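Local coordinates for Ara h 8 allergen isoform (Arachis hypogaea, PDB 6V8M), which belongs to the Bet v 1 (PR-10) family of plant defence proteins, is a peanut allergen, and binds the dye 8-anilino-1-naphthalene sulfonate, at residues H69-I74 and Y79-T84; I41-G46 and T52-T57. All coordinates share one frame; numbering follows the deposited sequence.

Interaction 1: H69-I74 and Y79-T84; sequences HKIDAI and YTYDYT. With 2AN (8-anilino-1-naphthalene sulfonate), chain E.
The rings of His69 and Tyr83 lie nearly parallel, their planes at 11°, but are slid so far apart, with centroids 6.0 Å from each other, that they scarcely overlap. Two partners meet the edge of the imidazole: His69 NE2 donates to sulfonate oxygen O1 of the chain E ligand at 2.9 Å, and ND1 bonds a water that also meets Tyr81 OH in the plane of the phenol. That hydroxyl is bonded to Lys54 NZ as well. The phenol of Tyr81 crosses Ile71 at about a right angle, with Ile71 CG2 3.9 Å from Tyr81 CE1, while Ile74 CD1 packs near Tyr81 CD1.

Strands 64-75 and 80-86 form an antiparallel hairpin of the Bet v 1 sheet, interrupted here by a classic beta bulge. Asp72 N and Ala73 N both donate to Asp82 O, at 2.8 and 3.1 Å, reaching it from the same face of its plane. At the bulge the side chain of Asp72 leaves its CA toward the partner strand instead of to a face of the sheet. With CG beside its own backbone N (chi1 -57°), Asp72 offers the syn lone pair of OD2 to Thr84 OG1, 2.7 Å away, and the same hydroxyl is hydrogen-bonded to Ser99 OG on strand 95-107.

Interaction 2: I41-G46 and T52-T57; sequences IEIVEG and TVKKVT. With 2AN (8-anilino-1-naphthalene sulfonate), chain G; 2AN (8-anilino-1-naphthalene sulfonate), chain E; 2AN (8-anilino-1-naphthalene sulfonate), chain H.
Glu42 and Lys55 face each other as a hydrogen-bonded pair of the antiparallel hairpin formed by strands 38-45 and 53-59, and the backbone ladder is built around them. Lys55 N donates to Glu42 O over 2.7 Å, and Glu42 N returns the bond to Lys55 O. Farther along, a classic beta bulge lets Val53 O accept from two successive amides, Val44 N at 2.7 Å and the longer Glu45 N at 3.2 Å.

Apolar contacts line the face of Ile41 and Ile43 and recur at the bulge. Ile41 and Val56 lie side by side, CG1 of the first 4.0 Å from CG2 of the second; Ile43 lies alongside the aliphatic part of Lys54, its CD1 nearest Lys54 CG, and the lysine's ammonium group continues to a salt bridge with Asp28. At the bulge Val44 turns toward strand 53-59, where its CG2 meets Lys55 CB while CG1 touches the naphthalene of the chain H ligand.

Polar side-chain contacts gather on the face of Glu42 and Lys55. Lys55 leaves its strand with CG anti to the backbone N (chi1 -175°) and stays extended, laying CD and CE along the naphthalene of the chain G ligand, and its NZ donates a hydrogen bond to sulfonate oxygen O2, 2.8 Å away. Tyr66 adds a cation-pi contact. Glu42 OE1, 4.5 Å from Lys55 NZ and so beyond a salt bridge, instead meets a water that also reaches Lys55 O and Thr57 OG1, while Glu42 OE2 approaches anilino carbon C15 of the same ligand. Lys55 thus offers the aliphatic CD and CE and the charged NZ to an amphiphilic anion, and the sulfonate and tyrosine ring would probably stabilise its positive charge.

Overall arrangement
Interactions 1 and 2 are successive antiparallel hairpins, interaction 2 being the earlier in sequence, with centres about 13 Å apart. Strands 53-59 and 64-75 lie next to each other in the sheet and join them: Lys54 N is 2.8 Å from His69 O, and Ile71 N is 2.9 Å from Thr52 O, both probable hydrogen bonds. Side chains meet at the same seam, where His69 NE2 comes 3.5 Å from Val56 CG2. This junction borders the chain E ligand, so residues from both contacts line one pocket. The chain G ligand touches both 41-46 and 52-57, the chain H ligand Val44 and Glu45 of 41-46, and Tyr83 touches yet another copy, so the two hairpins serve several binding places.

Interaction 1: H69-I74 and Y79-T84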
# COMPACT_ATOMS: atom_id res chain seq x y z
N HIS A 69 2.94 9.07 1.95
CA HIS A 69 3.10 7.78 2.64
C HIS A 69 4.21 7.91 3.67
O HIS A 69 5.23 8.53 3.35
CB HIS A 69 3.54 6.67 1.69
CG HIS A 69 2.52 6.16 0.76
ND1 HIS A 69 2.56 4.86 0.30
CD2 HIS A 69 1.51 6.78 0.12
CE1 HIS A 69 1.60 4.70 -0.58
NE2 HIS A 69 0.93 5.85 -0.69
N LYS A 70 4.07 7.28 4.83
CA LYS A 70 5.19 7.16 5.78
C LYS A 70 5.45 5.68 6.08
O LYS A 70 4.49 4.97 6.36
CB LYS A 70 4.85 7.91 7.06
CG LYS A 70 5.96 7.92 8.10
CD LYS A 70 5.45 8.33 9.45
CE LYS A 70 6.54 8.63 10.46
NZ LYS A 70 5.97 8.67 11.84
N ILE A 71 6.69 5.25 6.03
CA ILE A 71 7.08 3.87 6.44
C ILE A 71 7.06 3.80 7.96
O ILE A 71 7.85 4.52 8.63
CB ILE A 71 8.45 3.44 5.88
CG1 ILE A 71 8.47 3.59 4.36
CG2 ILE A 71 8.76 2.01 6.30
CD1 ILE A 71 9.73 3.09 3.70
N ASP A 72 6.22 2.93 8.51
CA ASP A 72 6.15 2.70 9.97
C ASP A 72 7.11 1.56 10.37
O ASP A 72 7.82 1.68 11.42
CB ASP A 72 4.71 2.43 10.43
CG ASP A 72 3.73 3.54 10.08
OD1 ASP A 72 4.02 4.72 10.42
OD2 ASP A 72 2.68 3.24 9.50
N ALA A 73 7.20 0.52 9.57
CA ALA A 73 8.12 -0.60 9.84
C ALA A 73 8.44 -1.29 8.53
O ALA A 73 7.56 -1.38 7.66
CB ALA A 73 7.52 -1.58 10.84
N ILE A 74 9.67 -1.78 8.40
CA ILE A 74 10.05 -2.57 7.21
C ILE A 74 11.13 -3.57 7.63
O ILE A 74 12.09 -3.16 8.31
CB ILE A 74 10.48 -1.66 6.04
CG1 ILE A 74 10.83 -2.49 4.81
CG2 ILE A 74 11.62 -0.72 6.42
CD1 ILE A 74 11.04 -1.64 3.56
N TYR A 79 9.33 -10.30 6.07
CA TYR A 79 8.43 -9.91 4.97
C TYR A 79 7.38 -8.91 5.48
O TYR A 79 6.21 -8.97 5.10
CB TYR A 79 7.75 -11.13 4.37
CG TYR A 79 8.67 -12.26 4.03
CD1 TYR A 79 9.72 -12.12 3.15
CD2 TYR A 79 8.48 -13.51 4.60
CE1 TYR A 79 10.56 -13.18 2.85
CE2 TYR A 79 9.29 -14.58 4.29
CZ TYR A 79 10.33 -14.43 3.40
OH TYR A 79 11.11 -15.52 3.12
N THR A 80 7.81 -8.00 6.33
CA THR A 80 6.98 -7.01 7.03
C THR A 80 7.08 -5.65 6.34
O THR A 80 8.18 -5.15 6.16
CB THR A 80 7.36 -6.89 8.51
OG1 THR A 80 6.89 -8.11 9.09
CG2 THR A 80 6.69 -5.71 9.19
N TYR A 81 5.93 -5.04 6.09
CA TYR A 81 5.86 -3.65 5.58
C TYR A 81 4.61 -2.99 6.15
O TYR A 81 3.51 -3.37 5.77
CB TYR A 81 5.92 -3.60 4.06
CG TYR A 81 6.00 -2.19 3.52
CD1 TYR A 81 7.01 -1.34 3.93
CD2 TYR A 81 5.13 -1.74 2.55
CE1 TYR A 81 7.10 -0.04 3.46
CE2 TYR A 81 5.19 -0.42 2.10
CZ TYR A 81 6.18 0.44 2.55
OH TYR A 81 6.25 1.73 2.06
N ASP A 82 4.83 -2.00 7.01
CA ASP A 82 3.76 -1.23 7.67
C ASP A 82 3.95 0.22 7.24
O ASP A 82 5.09 0.70 7.34
CB ASP A 82 3.80 -1.39 9.19
CG ASP A 82 3.69 -2.82 9.70
OD1 ASP A 82 3.33 -3.74 8.91
OD2 ASP A 82 4.05 -3.03 10.91
N TYR A 83 2.88 0.87 6.81
CA TYR A 83 2.95 2.23 6.23
C TYR A 83 1.63 2.92 6.49
O TYR A 83 0.56 2.26 6.63
CB TYR A 83 3.28 2.20 4.74
CG TYR A 83 2.31 1.38 3.93
CD1 TYR A 83 2.45 0.01 3.83
CD2 TYR A 83 1.34 1.99 3.17
CE1 TYR A 83 1.57 -0.75 3.06
CE2 TYR A 83 0.46 1.25 2.39
CZ TYR A 83 0.57 -0.13 2.34
OH TYR A 83 -0.27 -0.91 1.57
N THR A 84 1.69 4.24 6.46
CA THR A 84 0.51 5.09 6.70
C THR A 84 0.35 6.02 5.51
O THR A 84 1.36 6.64 5.11
CB THR A 84 0.61 5.85 8.02
OG1 THR A 84 0.61 4.92 9.10
CG2 THR A 84 -0.57 6.76 8.21
C1 2AN E . -4.00 6.50 -2.75
C2 2AN E . -5.14 7.13 -2.31
C3 2AN E . -6.04 6.49 -1.46
C4 2AN E . -5.85 5.19 -1.14
C5 2AN E . -4.69 4.49 -1.56
C6 2AN E . -4.51 3.15 -1.17
C7 2AN E . -3.43 2.45 -1.56
C8 2AN E . -2.43 3.06 -2.32
N 2AN E . -3.16 7.12 -3.68
S 2AN E . -1.12 5.01 -3.53
C9 2AN E . -2.57 4.34 -2.77
C10 2AN E . -3.72 5.13 -2.39
C11 2AN E . -3.42 8.28 -4.45
C12 2AN E . -2.30 9.01 -4.84
C13 2AN E . -2.46 10.19 -5.55
C14 2AN E . -3.72 10.64 -5.89
C15 2AN E . -4.83 9.91 -5.52
C16 2AN E . -4.68 8.73 -4.80
O1 2AN E . -0.87 6.26 -2.87
O2 2AN E . -0.07 4.04 -3.42
O3 2AN E . -1.41 5.30 -5.01
O HOH W 1 4.33 2.97 0.77

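Interaction 2: I41-G46 and T52-T57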
# COMPACT_ATOMS: atom_id res chain seq x y z
N ILE A 41 6.51 8.17 -7.61
CA ILE A 41 6.71 7.95 -6.16
C ILE A 41 8.06 8.57 -5.83
O ILE A 41 9.08 8.13 -6.37
CB ILE A 41 6.58 6.48 -5.77
CG1 ILE A 41 5.19 5.94 -6.14
CG2 ILE A 41 6.92 6.33 -4.29
CD1 ILE A 41 4.92 4.48 -5.77
N GLU A 42 8.04 9.65 -5.07
CA GLU A 42 9.24 10.45 -4.75
C GLU A 42 9.49 10.35 -3.26
O GLU A 42 8.53 10.47 -2.50
CB GLU A 42 8.98 11.91 -5.10
CG GLU A 42 8.71 12.15 -6.57
CD GLU A 42 8.40 13.60 -6.91
OE1 GLU A 42 7.24 14.07 -6.63
OE2 GLU A 42 9.32 14.29 -7.40
N ILE A 43 10.74 10.12 -2.87
CA ILE A 43 11.14 10.10 -1.43
C ILE A 43 11.31 11.56 -1.00
O ILE A 43 12.22 12.20 -1.52
CB ILE A 43 12.43 9.29 -1.20
CG1 ILE A 43 12.35 7.88 -1.81
CG2 ILE A 43 12.79 9.25 0.27
CD1 ILE A 43 11.16 7.07 -1.33
N VAL A 44 10.48 12.03 -0.07
CA VAL A 44 10.52 13.41 0.49
C VAL A 44 11.58 13.46 1.59
O VAL A 44 12.38 14.44 1.65
CB VAL A 44 9.15 13.81 1.07
CG1 VAL A 44 9.23 15.21 1.69
CG2 VAL A 44 8.05 13.76 0.02
N GLU A 45 11.62 12.44 2.44
CA GLU A 45 12.61 12.32 3.54
C GLU A 45 13.00 10.86 3.71
O GLU A 45 12.12 9.98 3.59
CB GLU A 45 12.04 12.83 4.86
CG GLU A 45 11.60 14.28 4.84
CD GLU A 45 12.66 15.34 4.52
OE1 GLU A 45 13.88 15.09 4.78
OE2 GLU A 45 12.26 16.44 4.02
N GLY A 46 14.28 10.62 3.97
CA GLY A 46 14.79 9.32 4.42
C GLY A 46 15.37 8.49 3.28
O GLY A 46 15.52 9.03 2.16
N THR A 52 10.72 7.00 6.64
CA THR A 52 10.80 7.48 5.24
C THR A 52 9.42 8.04 4.85
O THR A 52 8.38 7.39 5.15
CB THR A 52 11.25 6.39 4.27
OG1 THR A 52 12.58 6.02 4.62
CG2 THR A 52 11.16 6.83 2.82
N VAL A 53 9.41 9.22 4.25
CA VAL A 53 8.17 9.86 3.74
C VAL A 53 8.24 9.92 2.23
O VAL A 53 9.26 10.39 1.70
CB VAL A 53 7.95 11.25 4.37
CG1 VAL A 53 6.69 11.92 3.81
CG2 VAL A 53 7.87 11.11 5.88
N LYS A 54 7.17 9.49 1.58
CA LYS A 54 7.08 9.49 0.11
C LYS A 54 5.90 10.34 -0.33
O LYS A 54 4.84 10.37 0.33
CB LYS A 54 6.87 8.09 -0.47
CG LYS A 54 7.65 6.98 0.20
CD LYS A 54 7.35 5.63 -0.40
CE LYS A 54 7.99 4.49 0.36
NZ LYS A 54 7.57 3.18 -0.20
N LYS A 55 6.06 10.93 -1.49
CA LYS A 55 4.96 11.65 -2.16
C LYS A 55 4.54 10.80 -3.35
O LYS A 55 5.39 10.55 -4.24
CB LYS A 55 5.42 13.03 -2.58
CG LYS A 55 4.33 13.91 -3.17
CD LYS A 55 4.90 15.21 -3.70
CE LYS A 55 3.77 16.11 -4.16
NZ LYS A 55 4.23 17.13 -5.13
N VAL A 56 3.28 10.42 -3.40
CA VAL A 56 2.76 9.63 -4.53
C VAL A 56 1.85 10.52 -5.36
O VAL A 56 0.85 10.99 -4.83
CB VAL A 56 2.01 8.36 -4.10
CG1 VAL A 56 1.50 7.67 -5.35
CG2 VAL A 56 2.83 7.42 -3.23
N THR A 57 2.20 10.74 -6.61
CA THR A 57 1.45 11.60 -7.55
C THR A 57 0.71 10.72 -8.56
O THR A 57 1.34 9.87 -9.18
CB THR A 57 2.36 12.63 -8.24
OG1 THR A 57 2.93 13.44 -7.21
CG2 THR A 57 1.58 13.50 -9.19
C1 2AN G . 6.72 17.88 -1.82
C2 2AN G . 6.80 17.20 -0.64
C3 2AN G . 5.72 17.14 0.25
C4 2AN G . 4.57 17.81 -0.03
C5 2AN G . 4.43 18.55 -1.23
C6 2AN G . 3.23 19.24 -1.52
C7 2AN G . 3.09 19.95 -2.66
C8 2AN G . 4.14 20.01 -3.60
N 2AN G . 7.81 17.95 -2.71
S 2AN G . 6.55 19.47 -4.61
C9 2AN G . 5.32 19.36 -3.36
C10 2AN G . 5.52 18.60 -2.15
C11 2AN G . 8.85 17.03 -2.93
C12 2AN G . 10.04 17.15 -2.23
C13 2AN G . 11.08 16.26 -2.47
C14 2AN G . 10.94 15.27 -3.41
C15 2AN G . 9.77 15.15 -4.11
C16 2AN G . 8.72 16.04 -3.89
O1 2AN G . 5.87 20.19 -5.83
O2 2AN G . 6.85 18.15 -5.06
O3 2AN G . 7.62 20.30 -4.14
C1 2AN E . -4.00 6.50 -2.75
C2 2AN E . -5.14 7.13 -2.31
C3 2AN E . -6.04 6.49 -1.46
C4 2AN E . -5.85 5.19 -1.14
C5 2AN E . -4.69 4.49 -1.56
C6 2AN E . -4.51 3.15 -1.17
C7 2AN E . -3.43 2.45 -1.56
C8 2AN E . -2.43 3.06 -2.32
N 2AN E . -3.16 7.12 -3.68
S 2AN E . -1.12 5.01 -3.53
C9 2AN E . -2.57 4.34 -2.77
C10 2AN E . -3.72 5.13 -2.39
C11 2AN E . -3.42 8.28 -4.45
C12 2AN E . -2.30 9.01 -4.84
C13 2AN E . -2.46 10.19 -5.55
C14 2AN E . -3.72 10.64 -5.89
C15 2AN E . -4.83 9.91 -5.52
C16 2AN E . -4.68 8.73 -4.80
O1 2AN E . -0.87 6.26 -2.87
O2 2AN E . -0.07 4.04 -3.42
O3 2AN E . -1.41 5.30 -5.01
C1 2AN H . 6.74 21.06 0.37
C2 2AN H . 5.50 20.82 0.87
C3 2AN H . 5.28 19.86 1.88
C4 2AN H . 6.32 19.14 2.36
C5 2AN H . 7.64 19.34 1.87
C6 2AN H . 8.72 18.58 2.38
C7 2AN H . 9.98 18.76 1.91
C8 2AN H . 10.24 19.71 0.92
N 2AN H . 6.95 22.01 -0.66
S 2AN H . 9.67 21.65 -0.83
C9 2AN H . 9.23 20.47 0.39
C10 2AN H . 7.87 20.31 0.85
C11 2AN H . 6.12 23.03 -1.15
C12 2AN H . 5.78 24.13 -0.37
C13 2AN H . 4.98 25.14 -0.89
C14 2AN H . 4.53 25.08 -2.19
C15 2AN H . 4.88 24.00 -2.97
C16 2AN H . 5.67 22.98 -2.47
O1 2AN H . 8.88 21.26 -2.13
O2 2AN H . 9.21 22.94 -0.40
O3 2AN H . 11.07 21.50 -1.13
O HOH W 2 5.30 12.21 -6.51